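Long-range contact in serine protease (Arthrobacter nicotinovorans, PDB 3WY8), which probably cleaves peptide bonds as a trypsin-like serine protease with keratinolytic activity: residues Q185-S190 and P203-V208. Sequence-based numbering, arbitrary orientation.
Sequences QNSVNS and PYWGTV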
loop_
_atom_site.group_PDB
_atom_site.type_symbol
_atom_site.label_atom_id
_atom_site.label_comp_id
_atom_site.label_asym_id
_atom_site.label_seq_id
_atom_site.Cartn_x
_atom_site.Cartn_y
_atom_site.Cartn_z
ATOM N N GLN A 185 2.143 10.353 2.266
ATOM C CA GLN A 185 1.447 9.356 1.455
ATOM C C GLN A 185 0.061 9.855 1.052
ATOM O O GLN A 185 -0.656 10.430 1.867
ATOM C CB GLN A 185 1.336 8.015 2.181
ATOM C CG GLN A 185 0.663 6.945 1.308
ATOM C CD GLN A 185 0.745 5.539 1.871
ATOM O OE1 GLN A 185 1.269 5.311 2.961
ATOM N NE2 GLN A 185 0.217 4.579 1.113
ATOM N N ASN A 186 -0.315 9.624 -0.203
ATOM C CA ASN A 186 -1.587 10.123 -0.719
ATOM C C ASN A 186 -2.287 9.161 -1.692
ATOM O O ASN A 186 -3.315 9.504 -2.267
ATOM C CB ASN A 186 -1.382 11.517 -1.334
ATOM C CG ASN A 186 -2.677 12.165 -1.812
ATOM O OD1 ASN A 186 -2.775 12.566 -2.972
ATOM N ND2 ASN A 186 -3.672 12.273 -0.925
ATOM N N SER A 187 -1.722 7.961 -1.865
ATOM C CA SER A 187 -2.389 6.857 -2.573
ATOM C C SER A 187 -1.615 5.554 -2.369
ATOM O O SER A 187 -0.624 5.526 -1.632
ATOM C CB SER A 187 -2.567 7.160 -4.068
ATOM O OG SER A 187 -3.450 6.221 -4.667
ATOM N N VAL A 188 -2.090 4.482 -3.005
ATOM C CA VAL A 188 -1.402 3.188 -3.034
ATOM C C VAL A 188 -1.439 2.617 -4.447
ATOM O O VAL A 188 -2.311 2.967 -5.236
ATOM C CB VAL A 188 -2.040 2.147 -2.071
ATOM C CG1 VAL A 188 -1.860 2.562 -0.618
ATOM C CG2 VAL A 188 -3.521 1.925 -2.396
ATOM N N ASN A 189 -0.490 1.740 -4.767
ATOM C CA ASN A 189 -0.565 0.958 -6.001
ATOM C C ASN A 189 -1.790 0.041 -5.986
ATOM O O ASN A 189 -1.953 -0.768 -5.070
ATOM C CB ASN A 189 0.701 0.115 -6.175
ATOM C CG ASN A 189 1.957 0.956 -6.267
ATOM O OD1 ASN A 189 1.971 2.011 -6.901
ATOM N ND2 ASN A 189 3.032 0.480 -5.641
ATOM N N SER A 190 -2.652 0.168 -6.994
ATOM C CA SER A 190 -3.900 -0.602 -7.019
ATOM C C SER A 190 -4.055 -1.522 -8.229
ATOM O O SER A 190 -4.298 -2.724 -8.076
ATOM C CB SER A 190 -5.112 0.334 -6.906
ATOM O OG SER A 190 -6.322 -0.379 -7.128
ATOM N N PRO A 203 -5.998 4.721 -6.199
ATOM C CA PRO A 203 -7.258 5.408 -5.913
ATOM C C PRO A 203 -7.065 6.809 -5.334
ATOM O O PRO A 203 -6.037 7.106 -4.710
ATOM C CB PRO A 203 -7.916 4.508 -4.864
ATOM C CG PRO A 203 -6.778 3.852 -4.184
ATOM C CD PRO A 203 -5.766 3.604 -5.268
ATOM N N TYR A 204 -8.063 7.660 -5.549
ATOM C CA TYR A 204 -8.071 8.981 -4.955
ATOM C C TYR A 204 -8.311 8.855 -3.454
ATOM O O TYR A 204 -9.259 8.195 -3.022
ATOM C CB TYR A 204 -9.160 9.850 -5.588
ATOM C CG TYR A 204 -9.218 11.221 -4.968
ATOM C CD1 TYR A 204 -8.277 12.194 -5.303
ATOM C CD2 TYR A 204 -10.195 11.538 -4.022
ATOM C CE1 TYR A 204 -8.310 13.453 -4.723
ATOM C CE2 TYR A 204 -10.241 12.799 -3.436
ATOM C CZ TYR A 204 -9.297 13.748 -3.793
ATOM O OH TYR A 204 -9.343 14.996 -3.218
ATOM N N TRP A 205 -7.443 9.473 -2.661
ATOM C CA TRP A 205 -7.597 9.432 -1.213
ATOM C C TRP A 205 -8.545 10.529 -0.737
ATOM O O TRP A 205 -8.132 11.655 -0.443
ATOM C CB TRP A 205 -6.235 9.477 -0.516
ATOM C CG TRP A 205 -5.648 8.103 -0.319
ATOM C CD1 TRP A 205 -5.957 6.965 -1.018
ATOM C CD2 TRP A 205 -4.658 7.727 0.640
ATOM N NE1 TRP A 205 -5.225 5.907 -0.546
ATOM C CE2 TRP A 205 -4.414 6.347 0.469
ATOM C CE3 TRP A 205 -3.949 8.423 1.627
ATOM C CZ2 TRP A 205 -3.491 5.646 1.256
ATOM C CZ3 TRP A 205 -3.031 7.724 2.411
ATOM C CH2 TRP A 205 -2.814 6.351 2.221
ATOM N N GLY A 206 -9.828 10.173 -0.684
ATOM C CA GLY A 206 -10.881 11.109 -0.325
ATOM C C GLY A 206 -11.500 10.820 1.025
ATOM O O GLY A 206 -10.882 10.196 1.878
ATOM N N THR A 207 -12.732 11.282 1.216
ATOM C CA THR A 207 -13.383 11.200 2.525
ATOM C C THR A 207 -13.684 9.771 2.984
ATOM O O THR A 207 -13.629 9.490 4.179
ATOM C CB THR A 207 -14.680 12.033 2.565
ATOM O OG1 THR A 207 -15.484 11.715 1.421
ATOM C CG2 THR A 207 -14.351 13.526 2.565
ATOM N N VAL A 208 -14.011 8.884 2.045
ATOM C CA VAL A 208 -14.327 7.490 2.387
ATOM C C VAL A 208 -13.082 6.782 2.931
ATOM O O VAL A 208 -13.115 6.171 4.005
ATOM C CB VAL A 208 -14.931 6.727 1.181
ATOM C CG1 VAL A 208 -15.106 5.245 1.499
ATOM C CG2 VAL A 208 -16.279 7.350 0.770
HETATM O O HOH W 1 -6.290 13.208 -1.933
HETATM O O HOH W 2 -5.106 10.519 -4.078
#
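Ser187 OG donates a hydrogen bond to Pro203 O at 2.7 Å, the donor tilted 18° from the carbonyl plane. With OG anti to the backbone N (chi1 -168°), the hydroxyl reaches this carbonyl. This is the one direct hydrogen bond between the segments. Water 1 links Asn186 ND2 to Trp205 O. Asn186 OD1 is hydrogen-bonded to Tyr125 and ND2 to Gln116 O. Water 2 lies 2.7 Å from Asn186 O and accepts from Trp205 N.

The Trp205 indole lies against the backbone of strand 185-188, part of the trypsin-like fold. Ser187 CA sits over the five-membered ring, 3.7 Å from its centroid, as a CH-pi contact. Gln185 runs extended past the six-membered ring, with CG 3.6 Å from Trp205 CH2. Gln185 NE2 bonds to Ser187 O at 3.0 Å, while OE1 is held by Ser39 and Asn28. Trp205 NE1 is hydrogen-bonded to Thr93 OG1. An alanine in place of Trp205 would probably cost Thr93 this partner and open a gap over Asn186 and Ser187.

Ser190 CB packs on Pro203 CD, and Ser190 OG bonds to Asp92, part of a probable Ser-His-Asp triad. Indole face, waters and one hydroxyl bond thus tie the buried strand to the lead-in of helix 207-218.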